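Local coordinates for protein MtVAO615 (Myceliophthora thermophila, PDB 6F72) that probably acts as a secreted oxidoreductase with bicovalently bound FAD that reacts rapidly with oxygen once reduced, its substrate still unknown, at residues A322-F333 against P369-I379. Numbering follows the deposited sequence.
Sequences AVAAFHALLPDF and PFLDDLASRGI
Segments 322-333 and 369-376, from helices 316-335 and 360-376, run nearly antiparallel at 158°, their axes coming within 10.0 Å, and Phe370 enters the first as a knob into the hole formed by Phe326, Leu329, Leu330 and Phe333. Its CZ lies 3.7 Å from Phe333 CB, and the ring turns its edge to the face of Phe333, planes at 86°. Phe326 meets it obliquely, CD1 to Phe370 CD1 at 3.7 Å, while Phe326 O sits in the plane of the Phe370 ring, at its rim. Both helices cover the antiparallel sheet containing strands 302-310 and 339-344, from which Phe340 joins the aromatic cluster. Replacing Phe370 by an alanine is likely to leave a gap between the helices and the face of Phe333 without its edge-on partner. Farther along, Leu329 CD1 rests on Asp373 CB at 3.6 Å. With CG anti to N (chi1 -179°), Asp373 lays its carboxylate against Ala325 CB; OD2 makes a 2.6 Å salt bridge to Arg377 NH1, whose guanidinium lays one face over that same methyl. OD1 accepts from a water that also donates to Ala322 O. In the Schellman motif ending helix 360-376, with Gly378 at C-prime, Ile379 N bonds to Leu374 O, and Ile379 CD1 touches Ala322 CB at 3.5 Å.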
loop_
_atom_site.group_PDB
_atom_site.type_symbol
_atom_site.label_atom_id
_atom_site.label_comp_id
_atom_site.label_asym_id
_atom_site.label_seq_id
_atom_site.Cartn_x
_atom_site.Cartn_y
_atom_site.Cartn_z
ATOM N N ALA A 322 -0.826 -10.521 28.496
ATOM C CA ALA A 322 -0.095 -11.497 27.692
ATOM C C ALA A 322 0.299 -10.941 26.312
ATOM O O ALA A 322 1.340 -11.316 25.764
ATOM C CB ALA A 322 -0.899 -12.781 27.557
ATOM N N VAL A 323 -0.538 -10.043 25.786
ATOM C CA VAL A 323 -0.303 -9.309 24.530
ATOM C C VAL A 323 0.796 -8.259 24.751
ATOM O O VAL A 323 1.745 -8.161 23.958
ATOM C CB VAL A 323 -1.624 -8.662 24.008
ATOM C CG1 VAL A 323 -1.375 -7.655 22.890
ATOM C CG2 VAL A 323 -2.621 -9.730 23.568
ATOM N N ALA A 324 0.650 -7.478 25.821
ATOM C CA ALA A 324 1.717 -6.595 26.332
ATOM C C ALA A 324 3.081 -7.305 26.418
ATOM O O ALA A 324 4.092 -6.757 25.968
ATOM C CB ALA A 324 1.322 -6.018 27.687
ATOM N N ALA A 325 3.082 -8.524 26.969
ATOM C CA ALA A 325 4.296 -9.331 27.158
ATOM C C ALA A 325 4.832 -9.912 25.849
ATOM O O ALA A 325 6.041 -9.940 25.643
ATOM C CB ALA A 325 4.040 -10.441 28.158
ATOM N N PHE A 326 3.931 -10.394 24.991
ATOM C CA PHE A 326 4.262 -10.819 23.621
ATOM C C PHE A 326 5.019 -9.715 22.890
ATOM O O PHE A 326 6.053 -9.977 22.255
ATOM C CB PHE A 326 2.967 -11.184 22.879
ATOM C CG PHE A 326 3.129 -11.437 21.399
ATOM C CD1 PHE A 326 3.561 -12.678 20.927
ATOM C CD2 PHE A 326 2.788 -10.446 20.469
ATOM C CE1 PHE A 326 3.682 -12.916 19.559
ATOM C CE2 PHE A 326 2.908 -10.676 19.101
ATOM C CZ PHE A 326 3.351 -11.915 18.647
ATOM N N HIS A 327 4.501 -8.487 23.000
ATOM C CA HIS A 327 5.131 -7.308 22.421
ATOM C C HIS A 327 6.527 -7.063 22.984
ATOM O O HIS A 327 7.472 -6.855 22.217
ATOM C CB HIS A 327 4.274 -6.076 22.648
ATOM C CG HIS A 327 3.103 -5.980 21.732
ATOM N ND1 HIS A 327 2.035 -5.152 21.988
ATOM C CD2 HIS A 327 2.828 -6.608 20.563
ATOM C CE1 HIS A 327 1.150 -5.271 21.015
ATOM N NE2 HIS A 327 1.615 -6.138 20.132
ATOM N N ALA A 328 6.640 -7.094 24.317
ATOM C CA ALA A 328 7.920 -6.927 25.003
ATOM C C ALA A 328 8.927 -8.030 24.652
ATOM O O ALA A 328 10.130 -7.809 24.754
ATOM C CB ALA A 328 7.717 -6.830 26.518
ATOM N N LEU A 329 8.437 -9.195 24.221
ATOM C CA LEU A 329 9.314 -10.325 23.890
ATOM C C LEU A 329 9.835 -10.364 22.440
ATOM O O LEU A 329 10.764 -11.128 22.117
ATOM C CB LEU A 329 8.664 -11.658 24.288
ATOM C CG LEU A 329 8.758 -12.046 25.774
ATOM C CD1 LEU A 329 8.044 -13.362 25.993
ATOM C CD2 LEU A 329 10.190 -12.144 26.290
ATOM N N LEU A 330 9.242 -9.524 21.588
ATOM C CA LEU A 330 9.643 -9.399 20.178
ATOM C C LEU A 330 11.090 -8.980 19.888
ATOM O O LEU A 330 11.692 -9.574 18.992
ATOM C CB LEU A 330 8.677 -8.489 19.410
ATOM C CG LEU A 330 7.238 -8.968 19.235
ATOM C CD1 LEU A 330 6.399 -7.825 18.704
ATOM C CD2 LEU A 330 7.156 -10.187 18.329
ATOM N N PRO A 331 11.647 -7.962 20.600
ATOM C CA PRO A 331 12.977 -7.427 20.260
ATOM C C PRO A 331 14.068 -8.404 19.789
ATOM O O PRO A 331 14.576 -8.223 18.683
ATOM C CB PRO A 331 13.391 -6.703 21.543
ATOM C CG PRO A 331 12.105 -6.126 22.009
ATOM C CD PRO A 331 11.034 -7.137 21.666
ATOM N N ASP A 332 14.399 -9.423 20.586
ATOM C CA ASP A 332 15.445 -10.404 20.217
ATOM C C ASP A 332 15.064 -11.287 19.029
ATOM O O ASP A 332 15.933 -11.715 18.265
ATOM C CB ASP A 332 15.809 -11.295 21.401
ATOM C CG ASP A 332 16.390 -10.523 22.551
ATOM O OD1 ASP A 332 17.047 -9.484 22.327
ATOM O OD2 ASP A 332 16.183 -10.963 23.694
ATOM N N PHE A 333 13.769 -11.568 18.907
ATOM C CA PHE A 333 13.225 -12.347 17.801
ATOM C C PHE A 333 13.361 -11.579 16.487
ATOM O O PHE A 333 13.782 -12.143 15.480
ATOM C CB PHE A 333 11.770 -12.702 18.110
ATOM C CG PHE A 333 11.057 -13.440 17.013
ATOM C CD1 PHE A 333 11.210 -14.824 16.861
ATOM C CD2 PHE A 333 10.182 -12.762 16.155
ATOM C CE1 PHE A 333 10.523 -15.509 15.852
ATOM C CE2 PHE A 333 9.491 -13.442 15.146
ATOM C CZ PHE A 333 9.656 -14.818 15.001
ATOM N N PRO A 369 10.785 -18.426 24.205
ATOM C CA PRO A 369 10.470 -17.335 25.153
ATOM C C PRO A 369 8.985 -16.949 25.183
ATOM O O PRO A 369 8.428 -16.755 26.274
ATOM C CB PRO A 369 11.310 -16.156 24.647
ATOM C CG PRO A 369 12.374 -16.769 23.806
ATOM C CD PRO A 369 11.741 -17.969 23.178
ATOM N N PHE A 370 8.364 -16.857 24.002
ATOM C CA PHE A 370 6.943 -16.524 23.856
ATOM C C PHE A 370 6.056 -17.581 24.504
ATOM O O PHE A 370 5.112 -17.236 25.218
ATOM C CB PHE A 370 6.552 -16.337 22.376
ATOM C CG PHE A 370 7.355 -15.286 21.645
ATOM C CD1 PHE A 370 6.958 -13.942 21.661
ATOM C CD2 PHE A 370 8.501 -15.641 20.918
ATOM C CE1 PHE A 370 7.693 -12.975 20.982
ATOM C CE2 PHE A 370 9.244 -14.677 20.240
ATOM C CZ PHE A 370 8.840 -13.343 20.270
ATOM N N LEU A 371 6.380 -18.856 24.267
ATOM C CA LEU A 371 5.620 -19.999 24.814
ATOM C C LEU A 371 5.740 -20.142 26.337
ATOM O O LEU A 371 4.762 -20.514 26.997
ATOM C CB LEU A 371 5.994 -21.327 24.124
ATOM C CG LEU A 371 6.071 -21.477 22.594
ATOM C CD1 LEU A 371 6.253 -22.937 22.202
ATOM C CD2 LEU A 371 4.871 -20.885 21.868
ATOM N N ASP A 372 6.926 -19.850 26.879
ATOM C CA ASP A 372 7.144 -19.840 28.323
ATOM C C ASP A 372 6.355 -18.726 29.002
ATOM O O ASP A 372 5.804 -18.940 30.093
ATOM C CB ASP A 372 8.633 -19.702 28.672
ATOM C CG ASP A 372 9.419 -20.993 28.473
ATOM O OD1 ASP A 372 8.834 -22.098 28.471
ATOM O OD2 ASP A 372 10.650 -20.895 28.319
ATOM N N ASP A 373 6.298 -17.550 28.367
ATOM C CA ASP A 373 5.559 -16.412 28.924
ATOM C C ASP A 373 4.072 -16.717 29.052
ATOM O O ASP A 373 3.462 -16.457 30.102
ATOM C CB ASP A 373 5.775 -15.132 28.118
ATOM C CG ASP A 373 5.034 -13.939 28.717
ATOM O OD1 ASP A 373 3.851 -13.739 28.375
ATOM O OD2 ASP A 373 5.628 -13.214 29.547
ATOM N N LEU A 374 3.507 -17.278 27.985
ATOM C CA LEU A 374 2.111 -17.707 27.973
ATOM C C LEU A 374 1.842 -18.799 29.016
ATOM O O LEU A 374 0.863 -18.705 29.766
ATOM C CB LEU A 374 1.688 -18.147 26.564
ATOM C CG LEU A 374 1.695 -17.028 25.515
ATOM C CD1 LEU A 374 1.868 -17.576 24.102
ATOM C CD2 LEU A 374 0.450 -16.159 25.628
ATOM N N ALA A 375 2.724 -19.804 29.071
ATOM C CA ALA A 375 2.652 -20.881 30.070
ATOM C C ALA A 375 2.592 -20.332 31.500
ATOM O O ALA A 375 1.735 -20.749 32.276
ATOM C CB ALA A 375 3.822 -21.848 29.911
ATOM N N SER A 376 3.466 -19.372 31.819
ATOM C CA SER A 376 3.532 -18.758 33.163
ATOM C C SER A 376 2.279 -17.948 33.522
ATOM O O SER A 376 2.044 -17.619 34.699
ATOM C CB SER A 376 4.780 -17.875 33.297
ATOM O OG SER A 376 4.554 -16.593 32.730
ATOM N N ARG A 377 1.488 -17.628 32.501
ATOM C CA ARG A 377 0.280 -16.832 32.659
ATOM C C ARG A 377 -0.998 -17.680 32.575
ATOM O O ARG A 377 -2.108 -17.140 32.538
ATOM C CB ARG A 377 0.287 -15.679 31.653
ATOM C CG ARG A 377 1.289 -14.592 32.014
ATOM C CD ARG A 377 1.592 -13.731 30.809
ATOM N NE ARG A 377 1.605 -12.318 31.162
ATOM C CZ ARG A 377 2.694 -11.580 31.349
ATOM N NH1 ARG A 377 3.911 -12.096 31.220
ATOM N NH2 ARG A 377 2.562 -10.301 31.668
ATOM N N GLY A 378 -0.820 -19.001 32.578
ATOM C CA GLY A 378 -1.915 -19.967 32.535
ATOM C C GLY A 378 -2.605 -20.105 31.181
ATOM O O GLY A 378 -3.746 -20.571 31.113
ATOM N N ILE A 379 -1.918 -19.696 30.114
ATOM C CA ILE A 379 -2.440 -19.782 28.737
ATOM C C ILE A 379 -1.848 -20.994 28.017
ATOM O O ILE A 379 -0.636 -21.201 28.030
ATOM C CB ILE A 379 -2.180 -18.472 27.942
ATOM C CG1 ILE A 379 -2.920 -17.292 28.597
ATOM C CG2 ILE A 379 -2.623 -18.608 26.495
ATOM C CD1 ILE A 379 -2.390 -15.923 28.234
HETATM O O HOH W 1 2.612 -13.612 26.007
#